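B-agarase (PDB 5Z6P) probably hydrolyses beta-galactosidic linkages of agarose, as a family 50 glycoside hydrolase and beta-agarase. Local coordinates at residues A150-Y153 against R158-P161; Q242-V247 against Q403-A408; W366-N371 against E376-M381. All blocks are in the same frame, centred on the assembly; numbering follows the deposited sequence.

Contact 1: residues A150-Y153 against R158-P161; sequences ACNY and RSNP
Tyr153 and Pro161 make the apolar half of this contact. Pro161 sets its CA over one face of the Tyr153 ring, 4.0 Å from the centroid and 28° off the normal, a CH-pi contact, while Pro161 CB reaches the phenol end, 3.6 Å from Tyr153 CZ. Proline suits the place because its rigid ring offers polarised C-H bonds to the aromatic face. Phe679 stacks with the same tyrosine, whose OH is hydrogen-bonded to Cys162 O.

The direct backbone bond is Asn152 N to Asn160 O, 2.8 Å, with the donor tilted 32° from the carbonyl plane. Asn152 also bonds within its own segment: with chi1 at 70°, its CG sits between the backbone N and carbonyl carbon, and ND2 turns back to Ala150 O at 3.0 Å, almost in the amide plane. That ND2 also donates to a water that bonds Arg158 O at 2.7 Å, bridging the segments. Asn152 OD1 is hydrogen-bonded to Ser155 and Ala154, and Ser159 OG to Gly156 and Ser155.

Covalent closure comes from Cys151, whose SG forms a disulfide with Cys162, just beyond Pro161. Between strands 135-140 and 168-174 of the CBM-like domain, the chemistry implies that a disulfide, the Asn152 amide and a bridging water hold a loop that has no regular secondary structure.

Contact 2: residues Q242-V247 against Q403-A408; sequences QELAEV and QRKYGA
Leu244 points from helix 241-255 toward helix 397-406 and lays its branched end against the aliphatic parts of Arg404 and Lys405. It crosses each of these side chains at about a right angle, so the contact is made by the branched end, the two methyls and CG, and not along the length of the chains. CD1 takes the lysine side, with Leu244 CD1 3.5 Å from Lys405 CG and 3.8 Å from Lys405 CD. Leu244 CD2 reaches across to Arg404 CB, 3.8 Å away, while still touching the lysine. With CG anti to the backbone N (chi1 -178°), the leucine extends far enough for its fork to meet both neighbours.

Long basic residues suit the other wall because their methylenes can pack while their charged ends go elsewhere. Arg404 meets the leucine through CB, then runs extended from CG to NE and carries its guanidinium away; NH1 is hydrogen-bonded to Arg225 O and Asn401 OD1. Lys405 bends at chi3 (48°), and its ammonium forms a salt bridge with Asp741. Its CB also lies 4.0 Å above the plane of the neighbouring Tyr406 ring, over the centre.

The contact is thus apolar in the middle, with its basic ends hydrogen-bonded or salt-bridged to groups outside the two segments. Glu241 and Thr248 of helix 241-255 extend the interface, touching Arg404 and Lys405 respectively. The packing is that of a small helix-helix interface, in which Leu244 alone of 242-247 meets the last turn of helix 397-406, just before the chain leaves helical geometry at Gly407.

Contact 3: residues W366-N371 against E376-M381; sequences WLPDYN and EHYGYM
Over one face of the Tyr378 ring comes Tyr370 CE1, and at its edge, in plane, the carbonyl oxygen of Pro368. Tyr378 opens strand 378-384, an outer strand of a three-stranded antiparallel sheet, and the loop 366-371 folds over its side chain. Tyr370 CE1 stands 3.7 Å above the Tyr378 plane, offset toward the rim. The two rings are inclined by 36°, with centroids 5.1 Å apart, so the meeting is oblique. Glu393, on the adjacent strand 388-395, takes a hydrogen bond with Tyr370 OH, and Tyr395 of that strand packs edge-to-face with Tyr378.

The Pro368 and Tyr378 side chains point at each other from opposite directions, and Pro368 CG lies 3.6 Å from Tyr378 CE2. Leu367 adds its CB beside the phenol oxygen. Tyrosine suits this place because its ring packs on Pro368 and Tyr370 while its hydroxyl reaches a main-chain acceptor; a chi1 of -79°, with CG anti to the carbonyl carbon, sends it toward the loop. The proline ring supplies CG and CD to pack on the phenol while its carbonyl accepts the bond. Tyr378 OH donates to Pro368 O over 2.7 Å, in the carbonyl plane and on a lone pair, at a C=O...O angle of 139°.

In the fold
Along the chain, contact 1 closes before contact 2 opens, and contact 3 is nested inside the long loop that contact 2 closes. Contact 1 belongs to the CBM-like domain, its centre 26 Å from that of contact 3 and 35 Å from that of contact 2. The other two are neighbours, with centres 19 Å apart: Gln403 of helix 397-406 probably hydrogen-bonds His377, just ahead of strand 378-384. Helix 397-406 therefore lies between helix 241-255 and the region of strand 378-384, touching both, while Tyr153 of contact 1 also meets Asn731, far along the chain.

Contact 1: residues A150-Y153 against R158-P161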
loop_
_atom_site.group_PDB
_atom_site.type_symbol
_atom_site.label_atom_id
_atom_site.label_comp_id
_atom_site.label_asym_id
_atom_site.label_seq_id
_atom_site.Cartn_x
_atom_site.Cartn_y
_atom_site.Cartn_z
ATOM N N ALA A 150 1.335 -18.773 15.100
ATOM C CA ALA A 150 -0.040 -18.769 14.628
ATOM C C ALA A 150 -0.095 -18.833 13.109
ATOM O O ALA A 150 0.766 -18.282 12.439
ATOM C CB ALA A 150 -0.756 -17.533 15.129
ATOM N N CYS A 151 -1.111 -19.496 12.566
ATOM C CA CYS A 151 -1.259 -19.599 11.119
ATOM C C CYS A 151 -1.405 -18.222 10.473
ATOM O O CYS A 151 -1.951 -17.304 11.075
ATOM C CB CYS A 151 -2.450 -20.487 10.747
ATOM S SG CYS A 151 -4.110 -19.784 10.989
ATOM N N ASN A 152 -0.904 -18.090 9.250
ATOM C CA ASN A 152 -0.970 -16.833 8.514
ATOM C C ASN A 152 -0.474 -17.010 7.084
ATOM O O ASN A 152 0.287 -17.932 6.806
ATOM C CB ASN A 152 -0.137 -15.762 9.213
ATOM C CG ASN A 152 1.347 -16.029 9.106
ATOM O OD1 ASN A 152 1.996 -15.582 8.170
ATOM N ND2 ASN A 152 1.889 -16.769 10.061
ATOM N N TYR A 153 -0.889 -16.116 6.190
ATOM C CA TYR A 153 -0.401 -16.107 4.811
ATOM C C TYR A 153 0.437 -14.855 4.515
ATOM O O TYR A 153 0.495 -14.375 3.379
ATOM C CB TYR A 153 -1.560 -16.186 3.820
ATOM C CG TYR A 153 -2.283 -17.507 3.784
ATOM C CD1 TYR A 153 -1.872 -18.524 2.933
ATOM C CD2 TYR A 153 -3.394 -17.731 4.580
ATOM C CE1 TYR A 153 -2.542 -19.731 2.889
ATOM C CE2 TYR A 153 -4.072 -18.929 4.540
ATOM C CZ TYR A 153 -3.641 -19.927 3.695
ATOM O OH TYR A 153 -4.312 -21.129 3.659
ATOM N N ARG A 158 7.595 -18.876 4.771
ATOM C CA ARG A 158 7.490 -19.328 6.155
ATOM C C ARG A 158 6.060 -19.168 6.699
ATOM O O ARG A 158 5.835 -19.236 7.895
ATOM C CB ARG A 158 8.488 -18.580 7.040
ATOM C CG ARG A 158 9.932 -18.951 6.762
ATOM C CD ARG A 158 10.834 -18.550 7.910
ATOM N NE ARG A 158 10.318 -19.034 9.186
ATOM C CZ ARG A 158 11.006 -19.034 10.323
ATOM N NH1 ARG A 158 12.250 -18.574 10.345
ATOM N NH2 ARG A 158 10.450 -19.495 11.434
ATOM N N SER A 159 5.099 -18.957 5.812
ATOM C CA SER A 159 3.705 -18.959 6.214
ATOM C C SER A 159 3.295 -20.340 6.728
ATOM O O SER A 159 3.832 -21.363 6.309
ATOM C CB SER A 159 2.807 -18.546 5.048
ATOM O OG SER A 159 3.071 -17.224 4.634
ATOM N N ASN A 160 2.351 -20.360 7.658
ATOM C CA ASN A 160 1.682 -21.592 8.024
ATOM C C ASN A 160 0.217 -21.408 7.679
ATOM O O ASN A 160 -0.491 -20.704 8.374
ATOM C CB ASN A 160 1.851 -21.920 9.511
ATOM C CG ASN A 160 3.205 -21.513 10.059
ATOM O OD1 ASN A 160 4.202 -22.217 9.887
ATOM N ND2 ASN A 160 3.241 -20.385 10.756
ATOM N N PRO A 161 -0.240 -22.028 6.590
ATOM C CA PRO A 161 -1.575 -21.730 6.071
ATOM C C PRO A 161 -2.690 -21.914 7.098
ATOM O O PRO A 161 -2.704 -22.896 7.829
ATOM C CB PRO A 161 -1.727 -22.723 4.914
ATOM C CG PRO A 161 -0.744 -23.773 5.177
ATOM C CD PRO A 161 0.418 -23.078 5.804
HETATM O O HOH W 1 4.701 -17.805 9.935
HETATM O O HOH W 2 2.196 -16.602 1.849
#

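Contact 2: residues Q242-V247 against Q403-A408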
loop_
_atom_site.group_PDB
_atom_site.type_symbol
_atom_site.label_atom_id
_atom_site.label_comp_id
_atom_site.label_asym_id
_atom_site.label_seq_id
_atom_site.Cartn_x
_atom_site.Cartn_y
_atom_site.Cartn_z
ATOM N N GLN A 242 -7.526 -23.255 -24.924
ATOM C CA GLN A 242 -8.585 -23.010 -25.890
ATOM C C GLN A 242 -9.516 -21.914 -25.395
ATOM O O GLN A 242 -9.843 -20.991 -26.141
ATOM C CB GLN A 242 -9.376 -24.292 -26.174
ATOM C CG GLN A 242 -10.472 -24.126 -27.220
ATOM C CD GLN A 242 -9.996 -23.421 -28.489
ATOM O OE1 GLN A 242 -8.868 -23.615 -28.937
ATOM N NE2 GLN A 242 -10.864 -22.601 -29.069
ATOM N N GLU A 243 -9.939 -22.027 -24.139
ATOM C CA GLU A 243 -10.766 -20.998 -23.524
ATOM C C GLU A 243 -9.972 -19.703 -23.428
ATOM O O GLU A 243 -10.498 -18.621 -23.668
ATOM C CB GLU A 243 -11.269 -21.424 -22.140
ATOM C CG GLU A 243 -12.406 -20.527 -21.651
ATOM C CD GLU A 243 -12.874 -20.828 -20.246
ATOM O OE1 GLU A 243 -13.992 -20.411 -19.902
ATOM O OE2 GLU A 243 -12.143 -21.465 -19.475
ATOM N N LEU A 244 -8.691 -19.823 -23.102
ATOM C CA LEU A 244 -7.805 -18.672 -23.116
ATOM C C LEU A 244 -7.826 -17.965 -24.478
ATOM O O LEU A 244 -7.883 -16.744 -24.529
ATOM C CB LEU A 244 -6.381 -19.092 -22.741
ATOM C CG LEU A 244 -5.307 -18.010 -22.660
ATOM C CD1 LEU A 244 -5.773 -16.877 -21.758
ATOM C CD2 LEU A 244 -4.022 -18.606 -22.155
ATOM N N ALA A 245 -7.825 -18.719 -25.575
ATOM C CA ALA A 245 -7.814 -18.099 -26.903
ATOM C C ALA A 245 -9.156 -17.478 -27.276
ATOM O O ALA A 245 -9.192 -16.466 -27.958
ATOM C CB ALA A 245 -7.397 -19.108 -27.965
ATOM N N GLU A 246 -10.246 -18.101 -26.842
ATOM C CA GLU A 246 -11.595 -17.578 -27.051
ATOM C C GLU A 246 -11.794 -16.227 -26.368
ATOM O O GLU A 246 -12.281 -15.267 -26.967
ATOM C CB GLU A 246 -12.639 -18.555 -26.506
ATOM C CG GLU A 246 -12.954 -19.763 -27.381
ATOM C CD GLU A 246 -13.906 -20.734 -26.689
ATOM O OE1 GLU A 246 -14.942 -20.278 -26.152
ATOM O OE2 GLU A 246 -13.621 -21.952 -26.677
ATOM N N VAL A 247 -11.435 -16.190 -25.092
ATOM C CA VAL A 247 -11.592 -15.007 -24.273
ATOM C C VAL A 247 -10.719 -13.885 -24.809
ATOM O O VAL A 247 -11.158 -12.741 -24.926
ATOM C CB VAL A 247 -11.268 -15.323 -22.803
ATOM C CG1 VAL A 247 -11.116 -14.045 -21.986
ATOM C CG2 VAL A 247 -12.362 -16.219 -22.221
ATOM N N GLN A 403 2.715 -15.407 -23.418
ATOM C CA GLN A 403 3.215 -16.199 -24.534
ATOM C C GLN A 403 2.133 -17.159 -25.060
ATOM O O GLN A 403 1.949 -17.282 -26.268
ATOM C CB GLN A 403 4.474 -16.973 -24.136
ATOM C CG GLN A 403 5.081 -17.731 -25.300
ATOM C CD GLN A 403 6.454 -18.274 -25.008
ATOM O OE1 GLN A 403 7.006 -18.058 -23.932
ATOM N NE2 GLN A 403 7.018 -18.988 -25.972
ATOM N N ARG A 404 1.420 -17.809 -24.145
ATOM C CA ARG A 404 0.277 -18.645 -24.495
ATOM C C ARG A 404 -0.751 -17.876 -25.311
ATOM O O ARG A 404 -1.276 -18.384 -26.298
ATOM C CB ARG A 404 -0.393 -19.204 -23.240
ATOM C CG ARG A 404 0.408 -20.288 -22.524
ATOM C CD ARG A 404 -0.300 -20.696 -21.259
ATOM N NE ARG A 404 0.238 -21.922 -20.703
ATOM C CZ ARG A 404 0.554 -22.085 -19.424
ATOM N NH1 ARG A 404 0.403 -21.087 -18.564
ATOM N NH2 ARG A 404 1.034 -23.248 -19.004
ATOM N N LYS A 405 -1.020 -16.642 -24.902
ATOM C CA LYS A 405 -2.058 -15.835 -25.541
ATOM C C LYS A 405 -1.666 -15.281 -26.903
ATOM O O LYS A 405 -2.479 -15.245 -27.820
ATOM C CB LYS A 405 -2.456 -14.663 -24.641
ATOM C CG LYS A 405 -3.325 -15.042 -23.459
ATOM C CD LYS A 405 -3.721 -13.822 -22.646
ATOM C CE LYS A 405 -4.240 -12.705 -23.536
ATOM N NZ LYS A 405 -5.079 -11.753 -22.752
ATOM N N TYR A 406 -0.420 -14.838 -27.016
ATOM C CA TYR A 406 -0.011 -13.997 -28.128
ATOM C C TYR A 406 1.193 -14.507 -28.922
ATOM O O TYR A 406 1.569 -13.903 -29.922
ATOM C CB TYR A 406 0.353 -12.593 -27.627
ATOM C CG TYR A 406 -0.737 -11.771 -26.987
ATOM C CD1 TYR A 406 -2.022 -11.709 -27.518
ATOM C CD2 TYR A 406 -0.460 -11.019 -25.857
ATOM C CE1 TYR A 406 -2.995 -10.943 -26.921
ATOM C CE2 TYR A 406 -1.421 -10.250 -25.261
ATOM C CZ TYR A 406 -2.681 -10.211 -25.786
ATOM O OH TYR A 406 -3.606 -9.434 -25.156
ATOM N N GLY A 407 1.830 -15.575 -28.462
ATOM C CA GLY A 407 3.134 -15.932 -28.996
ATOM C C GLY A 407 3.174 -17.099 -29.961
ATOM O O GLY A 407 4.237 -17.660 -30.212
ATOM N N ALA A 408 2.020 -17.472 -30.498
ATOM C CA ALA A 408 1.962 -18.547 -31.480
ATOM C C ALA A 408 2.839 -18.223 -32.691
ATOM O O ALA A 408 2.844 -17.089 -33.173
ATOM C CB ALA A 408 0.534 -18.787 -31.908
#

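Contact 3: residues W366-N371 against E376-M381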
loop_
_atom_site.group_PDB
_atom_site.type_symbol
_atom_site.label_atom_id
_atom_site.label_comp_id
_atom_site.label_asym_id
_atom_site.label_seq_id
_atom_site.Cartn_x
_atom_site.Cartn_y
_atom_site.Cartn_z
ATOM N N TRP A 366 1.838 -27.523 -12.239
ATOM C CA TRP A 366 2.697 -27.468 -13.414
ATOM C C TRP A 366 3.781 -26.400 -13.333
ATOM O O TRP A 366 3.521 -25.242 -13.010
ATOM C CB TRP A 366 1.867 -27.232 -14.667
ATOM C CG TRP A 366 2.681 -27.094 -15.914
ATOM C CD1 TRP A 366 3.107 -28.106 -16.728
ATOM C CD2 TRP A 366 3.152 -25.877 -16.511
ATOM N NE1 TRP A 366 3.820 -27.593 -17.783
ATOM C CE2 TRP A 366 3.864 -26.228 -17.672
ATOM C CE3 TRP A 366 3.054 -24.522 -16.166
ATOM C CZ2 TRP A 366 4.467 -25.278 -18.495
ATOM C CZ3 TRP A 366 3.646 -23.589 -16.983
ATOM C CH2 TRP A 366 4.347 -23.973 -18.136
ATOM N N LEU A 367 5.006 -26.828 -13.610
ATOM C CA LEU A 367 6.105 -25.936 -13.923
ATOM C C LEU A 367 6.768 -26.528 -15.163
ATOM O O LEU A 367 6.834 -27.743 -15.299
ATOM C CB LEU A 367 7.071 -25.806 -12.745
ATOM C CG LEU A 367 6.518 -24.916 -11.624
ATOM C CD1 LEU A 367 7.358 -25.015 -10.382
ATOM C CD2 LEU A 367 6.431 -23.488 -12.100
ATOM N N PRO A 368 7.231 -25.678 -16.086
ATOM C CA PRO A 368 7.736 -26.228 -17.345
ATOM C C PRO A 368 9.043 -27.008 -17.195
ATOM O O PRO A 368 9.881 -26.660 -16.364
ATOM C CB PRO A 368 7.961 -24.986 -18.205
ATOM C CG PRO A 368 8.216 -23.878 -17.204
ATOM C CD PRO A 368 7.303 -24.206 -16.048
ATOM N N ASP A 369 9.176 -28.068 -17.988
ATOM C CA ASP A 369 10.467 -28.698 -18.222
ATOM C C ASP A 369 11.443 -27.643 -18.703
ATOM O O ASP A 369 11.048 -26.688 -19.357
ATOM C CB ASP A 369 10.359 -29.822 -19.258
ATOM C CG ASP A 369 9.504 -30.973 -18.783
ATOM O OD1 ASP A 369 9.287 -31.096 -17.556
ATOM O OD2 ASP A 369 9.055 -31.765 -19.639
ATOM N N TYR A 370 12.718 -27.814 -18.397
ATOM C CA TYR A 370 13.681 -26.775 -18.724
ATOM C C TYR A 370 13.938 -26.676 -20.221
ATOM O O TYR A 370 14.542 -25.711 -20.675
ATOM C CB TYR A 370 14.983 -27.009 -17.960
ATOM C CG TYR A 370 14.830 -26.822 -16.459
ATOM C CD1 TYR A 370 14.643 -25.558 -15.916
ATOM C CD2 TYR A 370 14.876 -27.903 -15.589
ATOM C CE1 TYR A 370 14.500 -25.382 -14.560
ATOM C CE2 TYR A 370 14.737 -27.728 -14.217
ATOM C CZ TYR A 370 14.549 -26.464 -13.711
ATOM O OH TYR A 370 14.404 -26.270 -12.353
ATOM N N ASN A 371 13.471 -27.666 -20.985
ATOM C CA ASN A 371 13.533 -27.602 -22.449
ATOM C C ASN A 371 12.227 -27.102 -23.081
ATOM O O ASN A 371 12.122 -26.977 -24.299
ATOM C CB ASN A 371 13.919 -28.970 -23.044
ATOM C CG ASN A 371 13.034 -30.115 -22.557
ATOM O OD1 ASN A 371 11.831 -29.960 -22.360
ATOM N ND2 ASN A 371 13.645 -31.281 -22.360
ATOM N N GLU A 376 11.404 -20.191 -20.547
ATOM C CA GLU A 376 11.913 -18.842 -20.723
ATOM C C GLU A 376 11.563 -17.922 -19.552
ATOM O O GLU A 376 12.239 -16.928 -19.302
ATOM C CB GLU A 376 11.356 -18.256 -22.024
ATOM C CG GLU A 376 11.793 -16.844 -22.328
ATOM C CD GLU A 376 13.273 -16.758 -22.670
ATOM O OE1 GLU A 376 13.824 -17.757 -23.163
ATOM O OE2 GLU A 376 13.881 -15.693 -22.443
ATOM N N HIS A 377 10.491 -18.249 -18.841
ATOM C CA HIS A 377 9.982 -17.362 -17.814
ATOM C C HIS A 377 10.436 -17.756 -16.424
ATOM O O HIS A 377 9.961 -17.199 -15.443
ATOM C CB HIS A 377 8.455 -17.303 -17.907
ATOM C CG HIS A 377 7.979 -17.089 -19.307
ATOM N ND1 HIS A 377 8.226 -15.928 -20.000
ATOM C CD2 HIS A 377 7.363 -17.923 -20.173
ATOM C CE1 HIS A 377 7.745 -16.038 -21.222
ATOM N NE2 HIS A 377 7.215 -17.241 -21.351
ATOM N N TYR A 378 11.361 -18.709 -16.338
ATOM C CA TYR A 378 12.085 -18.919 -15.098
ATOM C C TYR A 378 12.969 -17.694 -14.831
ATOM O O TYR A 378 13.392 -17.013 -15.748
ATOM C CB TYR A 378 12.947 -20.194 -15.142
ATOM C CG TYR A 378 12.183 -21.480 -14.926
ATOM C CD1 TYR A 378 11.535 -21.719 -13.728
ATOM C CD2 TYR A 378 12.131 -22.467 -15.913
ATOM C CE1 TYR A 378 10.845 -22.883 -13.513
ATOM C CE2 TYR A 378 11.436 -23.642 -15.705
ATOM C CZ TYR A 378 10.795 -23.844 -14.501
ATOM O OH TYR A 378 10.104 -24.998 -14.260
ATOM N N GLY A 379 13.222 -17.418 -13.563
ATOM C CA GLY A 379 14.151 -16.381 -13.162
ATOM C C GLY A 379 14.840 -16.858 -11.901
ATOM O O GLY A 379 14.637 -17.998 -11.480
ATOM N N TYR A 380 15.637 -15.987 -11.293
ATOM C CA TYR A 380 16.393 -16.347 -10.107
ATOM C C TYR A 380 16.579 -15.146 -9.186
ATOM O O TYR A 380 16.936 -14.056 -9.622
ATOM C CB TYR A 380 17.754 -16.929 -10.506
ATOM C CG TYR A 380 18.686 -17.218 -9.356
ATOM C CD1 TYR A 380 18.466 -18.296 -8.509
ATOM C CD2 TYR A 380 19.796 -16.420 -9.120
ATOM C CE1 TYR A 380 19.326 -18.569 -7.457
ATOM C CE2 TYR A 380 20.661 -16.689 -8.069
ATOM C CZ TYR A 380 20.417 -17.769 -7.244
ATOM O OH TYR A 380 21.257 -18.042 -6.195
ATOM N N MET A 381 16.336 -15.335 -7.920
ATOM C CA MET A 381 16.471 -14.295 -6.924
ATOM C C MET A 381 17.587 -14.663 -5.982
ATOM O O MET A 381 17.697 -15.777 -5.604
ATOM C CB MET A 381 15.132 -14.063 -6.172
ATOM C CG MET A 381 15.150 -14.122 -4.637
ATOM S SD MET A 381 13.714 -13.683 -3.632
ATOM C CE MET A 381 13.955 -14.799 -2.295
#